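Long-range contacts in probable ferredoxin-dependent nitrite reductase NirA (Mycobacterium tuberculosis, PDB 1ZJ8), which catalyses the reduction of sulfite to sulfide with electrons from ferredoxin, using one siroheme and one [4Fe-4S] cluster per subunit: residues A[291-296]-A[303-308]; A[355-360]-A[412-417]. One frame throughout, in Å; residues are numbered along the deposited sequence.

Contact 1: A[291-296]-A[303-308]; sequences YGYRRL and KFLIKD
Y293 and L305 meet across a helix-loop-helix turn in the first nitrite/sulphite reductase 4Fe-4S domain, in which the chain leaves helix 277-291 at G292 and comes back as helix 302-309. The Y293 ring lies obliquely beside the first turns of the second helix, its CE1 3.7 Å from L305 CD1. CE2, across the ring from that contact, lies 4.2 Å from F304 CB, also at an oblique approach, and beside the peptide link between F304 and L305. Its phenol continues to D308, one turn further on, where Y293 OH donates to D308 OD2 at 2.5 Å. The carboxylate oxygen sits at the ring edge, in the ring plane, yet the two planes are turned 44° apart. The hydroxyl meets OD2 on the anti side, 21° out of the carboxylate plane. A donor placed there would be expected to favour the charged form of D308.

L305 also packs against the end of the first helix. With CG anti to the backbone N (chi1 -169°), its two methyls are carried toward that chain: L305 CD2 packs 4.0 Å from Y291 CB and 3.7 Å from G292 N. The backbones are close at this point, G292 CA and L305 CA being 6.2 Å apart.

Further out, Y291 sends its hydroxyl to E321 and sets its ring against W309, while R294, which takes no part in the contact, pairs with D214 and makes a cation-pi interaction with W26. The carbonyl of Y291 accepts a hydrogen bond from Q25 NE2, and the same oxygen, Y291 O, has L305 CD1 as an apolar neighbour at 3.2 Å.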
ATOM      1  N   TYR A 291      -6.750   5.159 -23.395  1.00 49.30           N
ATOM      2  CA  TYR A 291      -8.126   4.635 -23.404  1.00 49.55           C
ATOM      3  C   TYR A 291      -8.842   4.632 -22.036  1.00 49.95           C
ATOM      4  O   TYR A 291     -10.035   4.306 -21.955  1.00 50.33           O
ATOM      5  CB  TYR A 291      -8.128   3.206 -23.953  1.00 49.49           C
ATOM      6  CG  TYR A 291      -7.876   3.061 -25.454  1.00 49.84           C
ATOM      7  CD1 TYR A 291      -6.578   3.155 -25.985  1.00 49.55           C
ATOM      8  CD2 TYR A 291      -8.939   2.768 -26.338  1.00 49.10           C
ATOM      9  CE1 TYR A 291      -6.357   2.990 -27.361  1.00 49.58           C
ATOM     10  CE2 TYR A 291      -8.727   2.602 -27.696  1.00 48.50           C
ATOM     11  CZ  TYR A 291      -7.444   2.717 -28.205  1.00 49.16           C
ATOM     12  OH  TYR A 291      -7.250   2.549 -29.554  1.00 48.94           O
ATOM     13  N   GLY A 292      -8.131   4.967 -20.960  1.00 50.09           N
ATOM     14  CA  GLY A 292      -8.764   5.106 -19.652  1.00 50.03           C
ATOM     15  C   GLY A 292      -9.742   6.271 -19.606  1.00 50.09           C
ATOM     16  O   GLY A 292      -9.533   7.297 -20.253  1.00 50.12           O
ATOM     17  N   TYR A 293     -10.806   6.112 -18.826  1.00 50.30           N
ATOM     18  CA  TYR A 293     -11.858   7.126 -18.722  1.00 50.43           C
ATOM     19  C   TYR A 293     -11.366   8.363 -17.966  1.00 50.73           C
ATOM     20  O   TYR A 293     -10.613   8.237 -17.005  1.00 50.87           O
ATOM     21  CB  TYR A 293     -13.087   6.528 -18.036  1.00 49.99           C
ATOM     22  CG  TYR A 293     -13.584   5.240 -18.666  1.00 49.60           C
ATOM     23  CD1 TYR A 293     -13.500   5.026 -20.040  1.00 49.65           C
ATOM     24  CD2 TYR A 293     -14.165   4.245 -17.893  1.00 49.82           C
ATOM     25  CE1 TYR A 293     -13.972   3.844 -20.627  1.00 49.72           C
ATOM     26  CE2 TYR A 293     -14.657   3.056 -18.479  1.00 50.03           C
ATOM     27  CZ  TYR A 293     -14.555   2.865 -19.850  1.00 49.54           C
ATOM     28  OH  TYR A 293     -15.015   1.703 -20.445  1.00 49.10           O
ATOM     29  N   ARG A 294     -11.768   9.552 -18.426  1.00 50.98           N
ATOM     30  CA  ARG A 294     -11.326  10.828 -17.820  1.00 51.16           C
ATOM     31  C   ARG A 294     -12.509  11.802 -17.623  1.00 51.50           C
ATOM     32  O   ARG A 294     -12.360  13.033 -17.710  1.00 51.40           O
ATOM     33  CB  ARG A 294     -10.197  11.468 -18.656  1.00 51.28           C
ATOM     34  CG  ARG A 294      -9.018  10.515 -18.975  1.00 50.90           C
ATOM     35  CD  ARG A 294      -7.998  11.119 -19.933  1.00 50.19           C
ATOM     36  NE  ARG A 294      -6.943  11.851 -19.232  1.00 49.44           N
ATOM     37  CZ  ARG A 294      -5.637  11.556 -19.253  1.00 48.94           C
ATOM     38  NH1 ARG A 294      -5.165  10.534 -19.970  1.00 48.53           N
ATOM     39  NH2 ARG A 294      -4.784  12.316 -18.566  1.00 47.38           N
ATOM     40  N   ARG A 295     -13.665  11.219 -17.304  1.00 51.93           N
ATOM     41  CA  ARG A 295     -14.916  11.942 -17.159  1.00 52.21           C
ATOM     42  C   ARG A 295     -15.371  11.989 -15.688  1.00 52.36           C
ATOM     43  O   ARG A 295     -15.298  13.040 -15.056  1.00 52.29           O
ATOM     44  CB  ARG A 295     -15.970  11.275 -18.046  1.00 52.29           C
ATOM     45  CG  ARG A 295     -17.310  11.966 -18.050  1.00 52.26           C
ATOM     46  CD  ARG A 295     -18.253  11.244 -18.978  1.00 52.50           C
ATOM     47  NE  ARG A 295     -18.622   9.933 -18.449  1.00 52.81           N
ATOM     48  CZ  ARG A 295     -19.588   9.716 -17.554  1.00 52.61           C
ATOM     49  NH1 ARG A 295     -20.296  10.724 -17.050  1.00 52.80           N
ATOM     50  NH2 ARG A 295     -19.843   8.476 -17.148  1.00 52.59           N
ATOM     51  N   LEU A 296     -15.848  10.864 -15.157  1.00 52.53           N
ATOM     52  CA  LEU A 296     -16.154  10.760 -13.726  1.00 52.62           C
ATOM     53  C   LEU A 296     -14.866  10.462 -12.949  1.00 52.75           C
ATOM     54  O   LEU A 296     -14.161   9.490 -13.239  1.00 52.93           O
ATOM     55  CB  LEU A 296     -17.197   9.662 -13.442  1.00 52.45           C
ATOM     56  CG  LEU A 296     -18.626   9.862 -13.975  1.00 52.65           C
ATOM     57  CD1 LEU A 296     -19.542   8.644 -13.715  1.00 51.70           C
ATOM     58  CD2 LEU A 296     -19.252  11.139 -13.406  1.00 53.01           C
ATOM     59  N   LYS A 303      -9.292  -0.499 -13.560  1.00 49.62           N
ATOM     60  CA  LYS A 303     -10.212  -1.615 -13.269  1.00 49.47           C
ATOM     61  C   LYS A 303     -11.545  -1.533 -14.049  1.00 49.38           C
ATOM     62  O   LYS A 303     -12.095  -2.552 -14.471  1.00 49.31           O
ATOM     63  CB  LYS A 303     -10.465  -1.733 -11.741  1.00 49.36           C
ATOM     64  CG  LYS A 303     -10.986  -0.459 -11.048  1.00 48.69           C
ATOM     65  CD  LYS A 303     -11.283  -0.702  -9.549  1.00 48.90           C
ATOM     66  CE  LYS A 303     -12.282   0.319  -8.975  1.00 48.01           C
ATOM     67  NZ  LYS A 303     -12.521   0.201  -7.515  1.00 46.93           N
ATOM     68  N   PHE A 304     -12.041  -0.312 -14.236  1.00 49.49           N
ATOM     69  CA  PHE A 304     -13.318  -0.064 -14.910  1.00 49.64           C
ATOM     70  C   PHE A 304     -13.239  -0.382 -16.430  1.00 49.93           C
ATOM     71  O   PHE A 304     -14.070  -1.150 -16.980  1.00 50.02           O
ATOM     72  CB  PHE A 304     -13.756   1.405 -14.671  1.00 49.46           C
ATOM     73  CG  PHE A 304     -14.138   1.715 -13.229  1.00 49.43           C
ATOM     74  CD1 PHE A 304     -15.291   1.177 -12.665  1.00 48.61           C
ATOM     75  CD2 PHE A 304     -13.352   2.562 -12.447  1.00 49.74           C
ATOM     76  CE1 PHE A 304     -15.641   1.457 -11.346  1.00 48.87           C
ATOM     77  CE2 PHE A 304     -13.707   2.856 -11.115  1.00 49.31           C
ATOM     78  CZ  PHE A 304     -14.845   2.297 -10.569  1.00 48.66           C
ATOM     79  N   LEU A 305     -12.240   0.216 -17.086  1.00 49.68           N
ATOM     80  CA  LEU A 305     -11.924  -0.054 -18.491  1.00 49.45           C
ATOM     81  C   LEU A 305     -11.826  -1.546 -18.756  1.00 49.38           C
ATOM     82  O   LEU A 305     -12.328  -2.045 -19.774  1.00 49.38           O
ATOM     83  CB  LEU A 305     -10.586   0.607 -18.850  1.00 49.71           C
ATOM     84  CG  LEU A 305     -10.142   0.690 -20.318  1.00 49.98           C
ATOM     85  CD1 LEU A 305     -11.196   1.391 -21.172  1.00 50.32           C
ATOM     86  CD2 LEU A 305      -8.790   1.412 -20.436  1.00 49.63           C
ATOM     87  N   ILE A 306     -11.175  -2.248 -17.826  1.00 49.16           N
ATOM     88  CA  ILE A 306     -11.002  -3.702 -17.913  1.00 49.00           C
ATOM     89  C   ILE A 306     -12.313  -4.423 -17.668  1.00 48.75           C
ATOM     90  O   ILE A 306     -12.544  -5.486 -18.237  1.00 48.43           O
ATOM     91  CB  ILE A 306      -9.969  -4.235 -16.897  1.00 48.97           C
ATOM     92  CG1 ILE A 306      -8.616  -3.512 -17.044  1.00 48.88           C
ATOM     93  CG2 ILE A 306      -9.818  -5.747 -17.044  1.00 49.08           C
ATOM     94  CD1 ILE A 306      -7.931  -3.685 -18.391  1.00 48.68           C
ATOM     95  N   LYS A 307     -13.166  -3.857 -16.812  1.00 48.82           N
ATOM     96  CA  LYS A 307     -14.506  -4.429 -16.613  1.00 49.02           C
ATOM     97  C   LYS A 307     -15.350  -4.343 -17.904  1.00 49.18           C
ATOM     98  O   LYS A 307     -15.977  -5.321 -18.310  1.00 48.87           O
ATOM     99  CB  LYS A 307     -15.257  -3.764 -15.464  1.00 48.84           C
ATOM    100  CG  LYS A 307     -16.298  -4.686 -14.843  1.00 48.53           C
ATOM    101  CD  LYS A 307     -17.513  -3.913 -14.377  1.00 48.65           C
ATOM    102  CE  LYS A 307     -18.413  -4.774 -13.517  1.00 48.48           C
ATOM    103  NZ  LYS A 307     -19.310  -3.921 -12.706  1.00 48.32           N
ATOM    104  N   ASP A 308     -15.339  -3.175 -18.545  1.00 49.33           N
ATOM    105  CA  ASP A 308     -16.097  -2.953 -19.775  1.00 49.32           C
ATOM    106  C   ASP A 308     -15.585  -3.795 -20.954  1.00 49.24           C
ATOM    107  O   ASP A 308     -16.338  -4.602 -21.505  1.00 49.20           O
ATOM    108  CB  ASP A 308     -16.088  -1.456 -20.124  1.00 49.57           C
ATOM    109  CG  ASP A 308     -16.935  -0.638 -19.166  1.00 50.39           C
ATOM    110  OD1 ASP A 308     -17.989  -1.167 -18.733  1.00 51.49           O
ATOM    111  OD2 ASP A 308     -16.556   0.521 -18.847  1.00 51.03           O
TER

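Contact 2: A[355-360]-A[412-417]; sequences VGVAPI and LGLQSR
Strand 353-357, an inner strand of an antiparallel five-stranded sheet, runs out into A358 and P359 beside the loop that follows helix 399-411, and A358 and Q415 meet there through their backbones. A358 N donates to Q415 O at 2.9 Å; the bond is bent, with an angle of 146° at the hydrogen. The same carbonyl, Q415 O, takes a CA-H contact from V357 CA at 3.3 Å. One step along, S416 CA makes a similar contact to G356 O at 3.4 Å.

Helix 399-411 ends in a Schellman motif: G413, at a positive phi of 82°, follows it with two bonds back into its last turn. The helix exit of the ferredoxin-like half domain lies beside the strand, whose own backbone bonds go to I394, L392 and G344. A water joins the two chains, donating to A358 O at 2.8 Å and to G413 O at 2.7 Å.

V357 and L414 meet at their roots, CB to CB 3.8 Å. V357 CG1, anti to the carbonyl carbon (chi1 -75°), comes 3.3 Å from L414 O, and the same side chain packs on L409. L414 then extends past P359, whose ring atom CB touches L414 CD2 at 3.6 Å. I368 and V372 of helix 366-379 and V364 of strand 363-365 pack against the L414 side chain.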
ATOM      1  N   VAL A 355      15.716 -11.387   8.604  1.00 28.33           N
ATOM      2  CA  VAL A 355      14.928 -11.271   9.825  1.00 28.46           C
ATOM      3  C   VAL A 355      13.823 -10.247   9.574  1.00 28.38           C
ATOM      4  O   VAL A 355      14.110  -9.094   9.282  1.00 28.33           O
ATOM      5  CB  VAL A 355      15.842 -10.793  10.988  1.00 28.67           C
ATOM      6  CG1 VAL A 355      15.060 -10.503  12.258  1.00 28.16           C
ATOM      7  CG2 VAL A 355      16.923 -11.819  11.236  1.00 28.89           C
ATOM      8  N   GLY A 356      12.564 -10.663   9.658  1.00 28.56           N
ATOM      9  CA  GLY A 356      11.437  -9.724   9.496  1.00 28.55           C
ATOM     10  C   GLY A 356      10.841  -9.330  10.841  1.00 28.59           C
ATOM     11  O   GLY A 356      10.650 -10.179  11.719  1.00 28.82           O
ATOM     12  N   VAL A 357      10.540  -8.051  11.008  1.00 28.10           N
ATOM     13  CA  VAL A 357       9.997  -7.570  12.269  1.00 27.98           C
ATOM     14  C   VAL A 357       8.674  -6.887  12.052  1.00 27.75           C
ATOM     15  O   VAL A 357       8.404  -6.339  10.987  1.00 27.63           O
ATOM     16  CB  VAL A 357      10.909  -6.566  12.991  1.00 27.98           C
ATOM     17  CG1 VAL A 357      12.076  -7.276  13.611  1.00 28.74           C
ATOM     18  CG2 VAL A 357      11.381  -5.455  12.061  1.00 27.24           C
ATOM     19  N   ALA A 358       7.862  -6.904  13.098  1.00 27.92           N
ATOM     20  CA  ALA A 358       6.482  -6.450  13.009  1.00 27.99           C
ATOM     21  C   ALA A 358       6.257  -5.328  13.989  1.00 27.77           C
ATOM     22  O   ALA A 358       6.117  -5.569  15.180  1.00 27.95           O
ATOM     23  CB  ALA A 358       5.492  -7.596  13.316  1.00 28.23           C
ATOM     24  N   PRO A 359       6.191  -4.097  13.481  1.00 27.50           N
ATOM     25  CA  PRO A 359       5.715  -3.031  14.324  1.00 27.39           C
ATOM     26  C   PRO A 359       4.198  -3.180  14.448  1.00 27.67           C
ATOM     27  O   PRO A 359       3.654  -4.238  14.102  1.00 28.04           O
ATOM     28  CB  PRO A 359       6.128  -1.769  13.566  1.00 27.58           C
ATOM     29  CG  PRO A 359       6.477  -2.209  12.157  1.00 27.30           C
ATOM     30  CD  PRO A 359       6.506  -3.670  12.104  1.00 27.15           C
ATOM     31  N   ILE A 360       3.523  -2.154  14.955  1.00 27.65           N
ATOM     32  CA  ILE A 360       2.082  -2.150  15.041  1.00 27.35           C
ATOM     33  C   ILE A 360       1.552  -1.234  13.938  1.00 27.59           C
ATOM     34  O   ILE A 360       1.626  -0.006  14.041  1.00 28.18           O
ATOM     35  CB  ILE A 360       1.624  -1.649  16.429  1.00 27.40           C
ATOM     36  CG1 ILE A 360       1.979  -2.668  17.517  1.00 26.86           C
ATOM     37  CG2 ILE A 360       0.122  -1.364  16.420  1.00 28.32           C
ATOM     38  CD1 ILE A 360       1.541  -2.276  18.920  1.00 26.47           C
ATOM     39  N   LEU A 412      13.592  -2.037  20.767  1.00 35.89           N
ATOM     40  CA  LEU A 412      12.898  -0.938  20.074  1.00 35.63           C
ATOM     41  C   LEU A 412      11.422  -1.230  19.782  1.00 35.65           C
ATOM     42  O   LEU A 412      10.751  -0.421  19.165  1.00 35.58           O
ATOM     43  CB  LEU A 412      13.564  -0.643  18.739  1.00 35.79           C
ATOM     44  CG  LEU A 412      15.000  -0.154  18.767  1.00 35.69           C
ATOM     45  CD1 LEU A 412      15.630  -0.465  17.432  1.00 36.40           C
ATOM     46  CD2 LEU A 412      15.030   1.322  19.041  1.00 35.54           C
ATOM     47  N   GLY A 413      10.923  -2.396  20.185  1.00 35.60           N
ATOM     48  CA  GLY A 413       9.520  -2.772  19.935  1.00 35.28           C
ATOM     49  C   GLY A 413       9.256  -3.335  18.551  1.00 35.41           C
ATOM     50  O   GLY A 413       8.115  -3.345  18.077  1.00 35.74           O
ATOM     51  N   LEU A 414      10.307  -3.810  17.890  1.00 35.25           N
ATOM     52  CA  LEU A 414      10.169  -4.456  16.584  1.00 34.68           C
ATOM     53  C   LEU A 414      10.406  -5.962  16.722  1.00 34.54           C
ATOM     54  O   LEU A 414      11.545  -6.433  16.729  1.00 34.59           O
ATOM     55  CB  LEU A 414      11.135  -3.826  15.588  1.00 34.66           C
ATOM     56  CG  LEU A 414      10.879  -2.354  15.276  1.00 34.20           C
ATOM     57  CD1 LEU A 414      12.072  -1.712  14.551  1.00 33.90           C
ATOM     58  CD2 LEU A 414       9.628  -2.219  14.441  1.00 34.62           C
ATOM     59  N   GLN A 415       9.306  -6.712  16.815  1.00 34.32           N
ATOM     60  CA  GLN A 415       9.347  -8.127  17.203  1.00 33.70           C
ATOM     61  C   GLN A 415       9.469  -8.989  15.989  1.00 33.20           C
ATOM     62  O   GLN A 415       8.724  -8.803  15.046  1.00 33.27           O
ATOM     63  CB  GLN A 415       8.076  -8.500  17.974  1.00 33.46           C
ATOM     64  CG  GLN A 415       7.735  -7.506  19.078  1.00 33.40           C
ATOM     65  CD  GLN A 415       6.565  -7.919  19.962  1.00 33.54           C
ATOM     66  OE1 GLN A 415       5.734  -8.769  19.598  1.00 33.73           O
ATOM     67  NE2 GLN A 415       6.491  -7.301  21.139  1.00 32.34           N
ATOM     68  N   SER A 416      10.416  -9.916  16.010  1.00 33.00           N
ATOM     69  CA  SER A 416      10.526 -10.947  14.985  1.00 33.03           C
ATOM     70  C   SER A 416       9.660 -12.164  15.311  1.00 33.01           C
ATOM     71  O   SER A 416       9.391 -13.015  14.446  1.00 32.43           O
ATOM     72  CB  SER A 416      11.974 -11.349  14.826  1.00 32.48           C
ATOM     73  OG  SER A 416      12.545 -11.566  16.085  1.00 31.85           O
ATOM     74  N   ARG A 417       9.220 -12.234  16.563  1.00 33.65           N
ATOM     75  CA  ARG A 417       8.261 -13.245  17.009  1.00 34.43           C
ATOM     76  C   ARG A 417       7.052 -12.562  17.634  1.00 33.89           C
ATOM     77  O   ARG A 417       6.843 -12.614  18.850  1.00 34.07           O
ATOM     78  CB  ARG A 417       8.879 -14.181  18.032  1.00 34.89           C
ATOM     79  CG  ARG A 417      10.016 -15.079  17.521  1.00 37.71           C
ATOM     80  CD  ARG A 417      10.659 -15.730  18.740  1.00 38.23           C
ATOM     81  NE  ARG A 417      11.884 -16.502  18.522  1.00 40.95           N
ATOM     82  CZ  ARG A 417      12.567 -17.082  19.528  1.00 43.42           C
ATOM     83  NH1 ARG A 417      12.135 -16.965  20.792  1.00 45.33           N
ATOM     84  NH2 ARG A 417      13.686 -17.779  19.295  1.00 43.81           N
TER
HETATM   85  O   HOH W   1       5.622  -3.968  17.365  1.00 23.16           O

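Overall arrangement
Contact 1 precedes contact 2 in sequence; their centres lie about 22 Å and 19 Å from the chain's centre, on opposite sides of it. The two centres are about 40 Å apart and their nearest atoms about 26 Å, so neither touches the other. The siroheme is the common reference between them: the side chain of F304 in contact 1 comes within about 7 Å of it, and that of P359 in contact 2 within about 11 Å. Neither includes C478, the probable axial ligand of the siroheme iron, or a residue of the [4Fe-4S] cluster pocket. Contact 1 joins the exit of helix 277-291 to helix 302-309, contact 2 strand 353-357 to the loop after helix 399-411.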